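Local coordinates for iron-regulated ABC transporter siderophore-binding protein SirA (Staphylococcus aureus subsp. aureus, PDB 3MWG) that probably captures an iron-loaded siderophore at the cell surface and delivers it to a membrane ABC transporter for iron uptake, at residues Lys130-Lys135 with Leu272-Gln277; Asp202-Val207 with Asp236-Asn241; Val206-Pro211 with Ser244-Glu249. One frame throughout, in Å; residues are numbered along the deposited sequence.

Interaction 1. Residues Lys130-Lys135 with Leu272-Gln277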
loop_
_atom_site.group_PDB
_atom_site.type_symbol
_atom_site.label_atom_id
_atom_site.label_comp_id
_atom_site.label_asym_id
_atom_site.label_seq_id
_atom_site.Cartn_x
_atom_site.Cartn_y
_atom_site.Cartn_z
ATOM N N LYS A 130 -2.483 -2.257 -21.570
ATOM C CA LYS A 130 -2.826 -1.923 -22.948
ATOM C C LYS A 130 -2.817 -0.415 -23.163
ATOM O O LYS A 130 -2.194 0.059 -24.108
ATOM C CB LYS A 130 -4.177 -2.512 -23.324
ATOM C CG LYS A 130 -4.105 -4.054 -23.381
ATOM C CD LYS A 130 -5.482 -4.671 -23.552
ATOM C CE LYS A 130 -5.536 -6.111 -22.960
ATOM N NZ LYS A 130 -4.523 -6.986 -23.610
ATOM N N ASP A 131 -3.475 0.324 -22.276
ATOM C CA ASP A 131 -3.519 1.790 -22.402
ATOM C C ASP A 131 -2.134 2.435 -22.290
ATOM O O ASP A 131 -1.826 3.361 -23.047
ATOM C CB ASP A 131 -4.492 2.423 -21.395
ATOM C CG ASP A 131 -5.945 2.114 -21.708
ATOM O OD1 ASP A 131 -6.295 1.992 -22.903
ATOM O OD2 ASP A 131 -6.747 1.996 -20.749
ATOM N N ALA A 132 -1.302 1.951 -21.362
ATOM C CA ALA A 132 0.071 2.512 -21.211
ATOM C C ALA A 132 0.958 2.227 -22.442
ATOM O O ALA A 132 1.761 3.087 -22.874
ATOM C CB ALA A 132 0.759 1.959 -19.968
ATOM N N LYS A 133 0.846 1.008 -22.962
ATOM C CA LYS A 133 1.564 0.643 -24.181
ATOM C C LYS A 133 1.114 1.557 -25.327
ATOM O O LYS A 133 1.943 2.004 -26.123
ATOM C CB LYS A 133 1.383 -0.842 -24.546
ATOM C CG LYS A 133 2.154 -1.296 -25.836
ATOM C CD LYS A 133 3.670 -1.010 -25.700
ATOM C CE LYS A 133 4.506 -1.666 -26.823
ATOM N NZ LYS A 133 5.997 -1.521 -26.508
ATOM N N ALA A 134 -0.179 1.864 -25.384
ATOM C CA ALA A 134 -0.644 2.730 -26.443
ATOM C C ALA A 134 -0.044 4.121 -26.293
ATOM O O ALA A 134 0.305 4.747 -27.303
ATOM C CB ALA A 134 -2.190 2.769 -26.543
ATOM N N LYS A 135 0.125 4.590 -25.056
ATOM C CA LYS A 135 0.714 5.908 -24.856
ATOM C C LYS A 135 2.228 5.940 -25.091
ATOM O O LYS A 135 2.716 6.781 -25.834
ATOM C CB LYS A 135 0.404 6.483 -23.474
ATOM C CG LYS A 135 0.963 7.930 -23.333
ATOM C CD LYS A 135 0.755 8.501 -21.973
ATOM C CE LYS A 135 1.356 9.899 -21.882
ATOM N NZ LYS A 135 0.336 10.900 -22.203
ATOM N N LEU A 272 -0.204 10.349 -15.212
ATOM C CA LEU A 272 0.567 10.098 -16.442
ATOM C C LEU A 272 -0.177 10.591 -17.697
ATOM O O LEU A 272 0.358 10.521 -18.806
ATOM C CB LEU A 272 0.872 8.609 -16.557
ATOM C CG LEU A 272 1.785 8.004 -15.453
ATOM C CD1 LEU A 272 1.958 6.512 -15.672
ATOM C CD2 LEU A 272 3.158 8.697 -15.410
ATOM N N ASN A 273 -1.409 11.052 -17.508
ATOM C CA ASN A 273 -2.246 11.538 -18.600
ATOM C C ASN A 273 -2.408 10.459 -19.680
ATOM O O ASN A 273 -2.123 10.679 -20.868
ATOM C CB ASN A 273 -1.704 12.876 -19.164
ATOM C CG ASN A 273 -2.709 13.592 -20.077
ATOM O OD1 ASN A 273 -3.910 13.589 -19.826
ATOM N ND2 ASN A 273 -2.211 14.185 -21.154
ATOM N N ILE A 274 -2.827 9.276 -19.240
ATOM C CA ILE A 274 -3.004 8.150 -20.139
ATOM C C ILE A 274 -4.482 8.087 -20.540
ATOM O O ILE A 274 -5.377 8.035 -19.676
ATOM C CB ILE A 274 -2.581 6.818 -19.487
ATOM C CG1 ILE A 274 -1.055 6.749 -19.272
ATOM C CG2 ILE A 274 -3.052 5.632 -20.315
ATOM C CD1 ILE A 274 -0.634 5.577 -18.306
ATOM N N GLU A 275 -4.752 8.096 -21.842
ATOM C CA GLU A 275 -6.144 7.917 -22.279
ATOM C C GLU A 275 -6.586 6.488 -21.967
ATOM O O GLU A 275 -5.848 5.547 -22.254
ATOM C CB GLU A 275 -6.286 8.189 -23.781
ATOM C CG GLU A 275 -7.745 8.049 -24.253
ATOM C CD GLU A 275 -7.878 7.814 -25.746
ATOM O OE1 GLU A 275 -7.089 8.396 -26.522
ATOM O OE2 GLU A 275 -8.790 7.046 -26.136
ATOM N N LYS A 276 -7.763 6.308 -21.371
ATOM C CA LYS A 276 -8.286 4.942 -21.265
ATOM C C LYS A 276 -9.213 4.586 -22.394
ATOM O O LYS A 276 -10.360 5.015 -22.400
ATOM C CB LYS A 276 -8.934 4.594 -19.919
ATOM C CG LYS A 276 -9.506 5.703 -19.097
ATOM C CD LYS A 276 -9.863 5.167 -17.703
ATOM C CE LYS A 276 -10.658 3.865 -17.791
ATOM N NZ LYS A 276 -11.313 3.506 -16.489
ATOM N N GLN A 277 -8.691 3.811 -23.341
ATOM C CA GLN A 277 -9.391 3.414 -24.561
ATOM C C GLN A 277 -10.633 2.565 -24.342
ATOM O O GLN A 277 -10.708 1.806 -23.383
ATOM C CB GLN A 277 -8.441 2.629 -25.467
ATOM C CG GLN A 277 -7.227 3.415 -25.896
ATOM C CD GLN A 277 -6.150 2.512 -26.427
ATOM O OE1 GLN A 277 -5.512 1.769 -25.676
ATOM N NE2 GLN A 277 -5.948 2.551 -27.734
HETATM O O HOH W 1 -3.691 4.895 -23.960
HETATM O O HOH W 2 -9.070 1.057 -21.485
HETATM O O HOH W 3 0.824 13.696 -21.792
#
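Asp131 meets the chain at Gln277 because its chi1 of -69° puts CG beside the backbone N, anti to the carbonyl carbon, and out from the helix. Lys135 gets to Asn273 differently: three successive extended torsions run the chain straight outward, and a bend at chi4 (93°) turns the ammonium down onto the loop. The lysine NZ lies 2.8 Å from Asn273 O and donates to it from above the carbonyl plane, and a water links the same NZ to the side-chain ND2 of Asn273. At the other end Asp131 OD1 accepts the backbone N of Gln277 at 3.0 Å, the donor standing 48° out of the carboxylate plane. OD2 is held by Tyr269 OH and by a second water, which also donates to Gln277 O. The helical backbone takes part through a third water, 2.6 Å from Asp131 O and 2.8 Å from Glu275 O.

The principle at work is a C-terminal tail strapped to the long helix 111-136, the kind of helix that joins the two lobes in siderophore-binding proteins of this family. Helix 258-271 has just ended in a Schellman motif whose positive-phi residue is Asn273, and the chain then runs in extended form along the helix surface.

Between the two polar grips lies Ile274. Its CG2 branch sits 3.7 Å from Asp131 CB, while CG1 comes equally close to the methylene CD of Lys135, the two side chains slanting across each other. CD1 extends toward Ala132 CB at 4.2 Å, and Phe128 and Tyr136 of the same helix also touch this isoleucine. Lys276 turns its end away from the helix and makes a cation-pi contact with Tyr269, the residue whose hydroxyl binds Asp131.

Interaction 2. Residues Asp202-Val207 with Asp236-Asn241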
loop_
_atom_site.group_PDB
_atom_site.type_symbol
_atom_site.label_atom_id
_atom_site.label_comp_id
_atom_site.label_asym_id
_atom_site.label_seq_id
_atom_site.Cartn_x
_atom_site.Cartn_y
_atom_site.Cartn_z
ATOM N N ASP A 202 12.560 6.031 -15.273
ATOM C CA ASP A 202 11.996 6.865 -16.316
ATOM C C ASP A 202 10.896 7.722 -15.721
ATOM O O ASP A 202 10.662 8.818 -16.210
ATOM C CB ASP A 202 11.451 6.035 -17.471
ATOM C CG ASP A 202 12.476 5.120 -18.029
ATOM O OD1 ASP A 202 13.621 5.583 -18.253
ATOM O OD2 ASP A 202 12.162 3.922 -18.182
ATOM N N HIS A 203 10.222 7.231 -14.675
ATOM C CA HIS A 203 9.183 8.035 -14.007
ATOM C C HIS A 203 9.270 7.815 -12.515
ATOM O O HIS A 203 9.434 6.658 -12.052
ATOM C CB HIS A 203 7.759 7.728 -14.515
ATOM C CG HIS A 203 6.789 8.824 -14.212
ATOM N ND1 HIS A 203 6.496 9.828 -15.111
ATOM C CD2 HIS A 203 6.119 9.133 -13.069
ATOM C CE1 HIS A 203 5.645 10.678 -14.554
ATOM N NE2 HIS A 203 5.400 10.276 -13.317
ATOM N N ILE A 204 9.253 8.922 -11.772
ATOM C CA ILE A 204 9.322 8.861 -10.325
ATOM C C ILE A 204 8.014 9.322 -9.689
ATOM O O ILE A 204 7.466 10.378 -10.033
ATOM C CB ILE A 204 10.520 9.682 -9.754
ATOM C CG1 ILE A 204 11.839 9.079 -10.257
ATOM C CG2 ILE A 204 10.515 9.689 -8.227
ATOM C CD1 ILE A 204 13.053 9.986 -10.003
ATOM N N PHE A 205 7.546 8.543 -8.726
ATOM C CA PHE A 205 6.286 8.852 -8.037
ATOM C C PHE A 205 6.592 9.244 -6.596
ATOM O O PHE A 205 7.124 8.434 -5.827
ATOM C CB PHE A 205 5.386 7.612 -8.065
ATOM C CG PHE A 205 5.012 7.185 -9.449
ATOM C CD1 PHE A 205 3.948 7.818 -10.116
ATOM C CD2 PHE A 205 5.718 6.174 -10.106
ATOM C CE1 PHE A 205 3.582 7.434 -11.416
ATOM C CE2 PHE A 205 5.351 5.774 -11.425
ATOM C CZ PHE A 205 4.290 6.404 -12.068
ATOM N N VAL A 206 6.266 10.471 -6.227
ATOM C CA VAL A 206 6.592 10.969 -4.904
ATOM C C VAL A 206 5.341 10.917 -4.034
ATOM O O VAL A 206 4.330 11.596 -4.310
ATOM C CB VAL A 206 7.163 12.424 -4.930
ATOM C CG1 VAL A 206 7.528 12.840 -3.535
ATOM C CG2 VAL A 206 8.426 12.483 -5.842
ATOM N N VAL A 207 5.413 10.082 -3.006
ATOM C CA VAL A 207 4.304 9.891 -2.101
ATOM C C VAL A 207 4.426 10.897 -0.981
ATOM O O VAL A 207 5.443 10.966 -0.305
ATOM C CB VAL A 207 4.258 8.452 -1.520
ATOM C CG1 VAL A 207 3.107 8.339 -0.495
ATOM C CG2 VAL A 207 4.078 7.440 -2.639
ATOM N N ASP A 236 17.153 10.508 -14.473
ATOM C CA ASP A 236 16.510 10.553 -15.800
ATOM C C ASP A 236 15.116 11.165 -15.743
ATOM O O ASP A 236 14.796 12.026 -16.562
ATOM C CB ASP A 236 16.410 9.155 -16.429
ATOM C CG ASP A 236 17.763 8.591 -16.821
ATOM O OD1 ASP A 236 18.634 9.371 -17.267
ATOM O OD2 ASP A 236 17.948 7.363 -16.691
ATOM N N ALA A 237 14.302 10.717 -14.777
ATOM C CA ALA A 237 12.912 11.206 -14.652
ATOM C C ALA A 237 12.869 12.708 -14.412
ATOM O O ALA A 237 11.988 13.425 -14.945
ATOM C CB ALA A 237 12.160 10.469 -13.552
ATOM N N VAL A 238 13.801 13.178 -13.602
ATOM C CA VAL A 238 13.913 14.603 -13.305
ATOM C C VAL A 238 14.319 15.442 -14.535
ATOM O O VAL A 238 13.636 16.417 -14.862
ATOM C CB VAL A 238 14.864 14.847 -12.110
ATOM C CG1 VAL A 238 15.094 16.344 -11.888
ATOM C CG2 VAL A 238 14.273 14.213 -10.837
ATOM N N LYS A 239 15.404 15.047 -15.226
ATOM C CA LYS A 239 15.807 15.708 -16.482
ATOM C C LYS A 239 14.693 15.737 -17.547
ATOM O O LYS A 239 14.569 16.707 -18.296
ATOM C CB LYS A 239 17.073 15.057 -17.053
ATOM C CG LYS A 239 18.289 15.177 -16.095
ATOM C CD LYS A 239 19.630 14.866 -16.792
ATOM C CE LYS A 239 19.672 13.404 -17.224
ATOM N NZ LYS A 239 21.048 12.892 -17.337
ATOM N N ASN A 240 13.878 14.682 -17.599
ATOM C CA ASN A 240 12.766 14.613 -18.544
ATOM C C ASN A 240 11.417 15.076 -18.038
ATOM O O ASN A 240 10.427 14.877 -18.730
ATOM C CB ASN A 240 12.650 13.210 -19.129
ATOM C CG ASN A 240 13.937 12.780 -19.815
ATOM O OD1 ASN A 240 14.667 13.620 -20.325
ATOM N ND2 ASN A 240 14.231 11.490 -19.799
ATOM N N ASN A 241 11.392 15.701 -16.851
ATOM C CA ASN A 241 10.185 16.259 -16.281
ATOM C C ASN A 241 9.107 15.184 -16.080
ATOM O O ASN A 241 7.955 15.403 -16.401
ATOM C CB ASN A 241 9.642 17.377 -17.205
ATOM C CG ASN A 241 8.812 18.390 -16.455
ATOM O OD1 ASN A 241 8.847 18.447 -15.225
ATOM N ND2 ASN A 241 8.071 19.198 -17.181
HETATM O O HOH W 4 12.213 9.707 -18.306
HETATM O O HOH W 5 15.925 5.374 -16.082
HETATM O O HOH W 6 13.987 8.200 -19.150
#
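The flat groups of Asp202-Val207 are His203 and Phe205, which pack together while Ile204 between them reaches Ala237 of the helix. His203 CD2 stands 3.4 Å above one face of the Phe205 ring, displaced toward the rim, and the ring of Trp252 also meets the phenylalanine, its plane turned by about 30°. The imidazole NE2 is hydrogen-bonded to Ser244 OG, and ND1 makes a weak bond with Gln242 NE2.

Across the contact proper, most of the direct contact is made by one methyl, Ala237 CB. It lies 3.5 Å from Asp202 O, and the same methyl is covered by the longer branch of Ile204, with CG1 at 3.6 Å and CD1 at 3.7 Å. With chi1 near -63°, CG1 stands opposite the carbonyl carbon, which leads this branch out over the helix; Ile204 CD1 just reaches Val238 CG2 at 4.5 Å.

The arrangement illustrates how a beta-alpha-beta crossover packs its return. The chain leaves strand 203-208, passes through several helices and re-enters the sheet as the neighbouring parallel strand 243-248, and helix 236-239 is the last turn before that re-entry. A Schellman motif closes it: Asn241, with positive phi, bonds back from its N to Val238 O, and Gln242 N to Ala237 O.

No direct hydrogen bond joins the two segments, so the polar groups beside the methyl contact are linked through water. One molecule donates to Asp202 O at 2.8 Å and accepts from Asn240 ND2. Another donates to both Asp202 OD1 and Asp236 OD2, carboxylate oxygens 4.9 Å apart, and would probably ease their repulsion. The other oxygen of Asp202, OD2, is taken by the backbone N of Lys143.

Interaction 3. Residues Val206-Pro211 with Ser244-Glu249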
loop_
_atom_site.group_PDB
_atom_site.type_symbol
_atom_site.label_atom_id
_atom_site.label_comp_id
_atom_site.label_asym_id
_atom_site.label_seq_id
_atom_site.Cartn_x
_atom_site.Cartn_y
_atom_site.Cartn_z
ATOM N N VAL A 206 6.266 10.471 -6.227
ATOM C CA VAL A 206 6.592 10.969 -4.904
ATOM C C VAL A 206 5.341 10.917 -4.034
ATOM O O VAL A 206 4.330 11.596 -4.310
ATOM C CB VAL A 206 7.163 12.424 -4.930
ATOM C CG1 VAL A 206 7.528 12.840 -3.535
ATOM C CG2 VAL A 206 8.426 12.483 -5.842
ATOM N N VAL A 207 5.413 10.082 -3.006
ATOM C CA VAL A 207 4.304 9.891 -2.101
ATOM C C VAL A 207 4.426 10.897 -0.981
ATOM O O VAL A 207 5.443 10.966 -0.305
ATOM C CB VAL A 207 4.258 8.452 -1.520
ATOM C CG1 VAL A 207 3.107 8.339 -0.495
ATOM C CG2 VAL A 207 4.078 7.440 -2.639
ATOM N N LYS A 208 3.373 11.665 -0.782
ATOM C CA LYS A 208 3.340 12.683 0.249
ATOM C C LYS A 208 2.974 12.172 1.646
ATOM O O LYS A 208 1.939 11.553 1.841
ATOM C CB LYS A 208 2.374 13.785 -0.183
ATOM C CG LYS A 208 3.072 15.118 -0.350
ATOM C CD LYS A 208 3.325 15.755 1.011
ATOM C CE LYS A 208 2.216 16.744 1.394
ATOM N NZ LYS A 208 2.397 17.211 2.809
ATOM N N SER A 209 3.824 12.440 2.621
ATOM C CA SER A 209 3.497 12.104 4.013
ATOM C C SER A 209 2.399 13.036 4.542
ATOM O O SER A 209 2.346 14.210 4.162
ATOM C CB SER A 209 4.741 12.207 4.910
ATOM O OG SER A 209 5.551 11.042 4.812
ATOM N N ASP A 210 1.527 12.499 5.391
ATOM C CA ASP A 210 0.503 13.270 6.127
ATOM C C ASP A 210 0.928 14.743 6.288
ATOM O O ASP A 210 1.868 15.041 7.021
ATOM C CB ASP A 210 0.268 12.590 7.496
ATOM C CG ASP A 210 -0.771 13.304 8.385
ATOM O OD1 ASP A 210 -1.449 14.258 7.933
ATOM O OD2 ASP A 210 -0.898 12.894 9.566
ATOM N N PRO A 211 0.263 15.667 5.565
ATOM C CA PRO A 211 0.589 17.088 5.740
ATOM C C PRO A 211 0.244 17.615 7.139
ATOM O O PRO A 211 0.785 18.637 7.544
ATOM C CB PRO A 211 -0.256 17.791 4.667
ATOM C CG PRO A 211 -1.331 16.816 4.312
ATOM C CD PRO A 211 -0.728 15.453 4.496
ATOM N N SER A 244 5.970 12.639 -10.658
ATOM C CA SER A 244 4.618 12.896 -10.194
ATOM C C SER A 244 4.670 13.071 -8.692
ATOM O O SER A 244 5.299 12.270 -7.954
ATOM C CB SER A 244 3.659 11.744 -10.526
ATOM O OG SER A 244 3.576 11.538 -11.919
ATOM N N ASP A 245 3.935 14.076 -8.265
ATOM C CA ASP A 245 4.022 14.668 -6.964
ATOM C C ASP A 245 2.725 14.431 -6.197
ATOM O O ASP A 245 1.668 14.197 -6.785
ATOM C CB ASP A 245 4.063 16.206 -7.176
ATOM C CG ASP A 245 5.198 16.827 -6.493
ATOM O OD1 ASP A 245 5.696 16.199 -5.518
ATOM O OD2 ASP A 245 5.622 17.920 -6.930
ATOM N N ASP A 246 2.784 14.621 -4.892
ATOM C CA ASP A 246 1.568 14.760 -4.121
ATOM C C ASP A 246 0.643 13.563 -4.195
ATOM O O ASP A 246 -0.574 13.719 -4.226
ATOM C CB ASP A 246 0.810 15.992 -4.593
ATOM C CG ASP A 246 0.958 17.111 -3.644
ATOM O OD1 ASP A 246 2.013 17.794 -3.699
ATOM O OD2 ASP A 246 0.033 17.276 -2.811
ATOM N N LEU A 247 1.216 12.365 -4.234
ATOM C CA LEU A 247 0.393 11.178 -4.178
ATOM C C LEU A 247 -0.031 10.921 -2.742
ATOM O O LEU A 247 0.785 10.986 -1.811
ATOM C CB LEU A 247 1.107 9.987 -4.772
ATOM C CG LEU A 247 1.460 10.245 -6.256
ATOM C CD1 LEU A 247 2.607 9.355 -6.684
ATOM C CD2 LEU A 247 0.246 10.128 -7.188
ATOM N N ASP A 248 -1.317 10.652 -2.591
ATOM C CA ASP A 248 -1.933 10.382 -1.311
ATOM C C ASP A 248 -1.336 9.112 -0.688
ATOM O O ASP A 248 -1.459 8.043 -1.259
ATOM C CB ASP A 248 -3.437 10.176 -1.525
ATOM C CG ASP A 248 -4.232 10.322 -0.240
ATOM O OD1 ASP A 248 -3.763 9.881 0.838
ATOM O OD2 ASP A 248 -5.322 10.922 -0.307
ATOM N N GLU A 249 -0.732 9.227 0.499
ATOM C CA GLU A 249 -0.111 8.064 1.153
ATOM C C GLU A 249 -1.126 7.014 1.616
ATOM O O GLU A 249 -0.765 5.863 1.819
ATOM C CB GLU A 249 0.790 8.473 2.342
ATOM C CG GLU A 249 0.029 8.989 3.556
ATOM C CD GLU A 249 0.932 9.183 4.787
ATOM O OE1 GLU A 249 2.070 8.638 4.817
ATOM O OE2 GLU A 249 0.470 9.859 5.721
HETATM O O HOH W 7 -0.485 12.237 1.507
#
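Val206 is bonded through both its backbone N and its backbone O: the N donates to Ser244 O over 2.7 Å, almost straight at 171° from the carbonyl, and the O accepts Leu247 N at 3.2 Å. In a regular parallel pairing those two partners would be two residues apart; here they are three. Val206 therefore faces both Asp245 and Asp246, a beta bulge in strand 243-248, and Asp246 takes up the extra residue with positive phi. Regular pairing resumes as Lys208 N bonds to Leu247 O at 2.9 Å.

Tight packing continues on the buried side. Val207 CG1 lies 3.7 Å from Glu249 CB, the two side chains crossing at about a right angle, and Trp252 touches both Val207 and Leu247. Glu249 holds its CG between backbone N and carbonyl carbon (chi1 71°), a crowded position that sends an otherwise extended chain past Lys208 O, 3.3 Å from Glu249 CB. A water donates to that same Lys208 O and accepts from Glu249 N. The carboxylate ends beneath the loop, where OE2 accepts Asp210 N at 2.9 Å, the donor standing 73° out of the carboxylate plane.

The other side is looser. Asp245 and Asp246 are exposed at the edge strand of the sheet, and Lys208, bent twice along its chain, leaves its NZ 6.1 Å from Asp246 OD2, with a weak bond to Ser209 O instead.

Directional backbone bonds thus fix the strand pair, whereas one buried carboxylate ties down the departing loop; a long, weak ion pair with Arg150 may partly offset the charge of Glu249, whose OE2 lies 5.1 Å from Asp210 OD2, while Asp210 OD1 accepts the backbone N of Asn212.

Interactions 2 and 3 are successive parts of one crossover: they share Val206 and Val207, their centres are 14 Å apart, and Ile204 O lies 2.8 Å from Ser244 N, while Phe205 CB lies 3.6 Å from Leu247 CD1. Interaction 1, centred 18 Å from interaction 2, joins the group through Leu272, whose CD2 is 3.3 Å from His203 CE1; it stays about 5 Å from interaction 3 at the nearest atoms. Along the chain, interaction 1 closes a loop that holds the other two. Interaction 3, about 13 Å from the chain's centre, lies at the C-terminal strand ends, which in this family probably face the interlobe cleft where siderophores bind; interaction 1 is about 23 Å out.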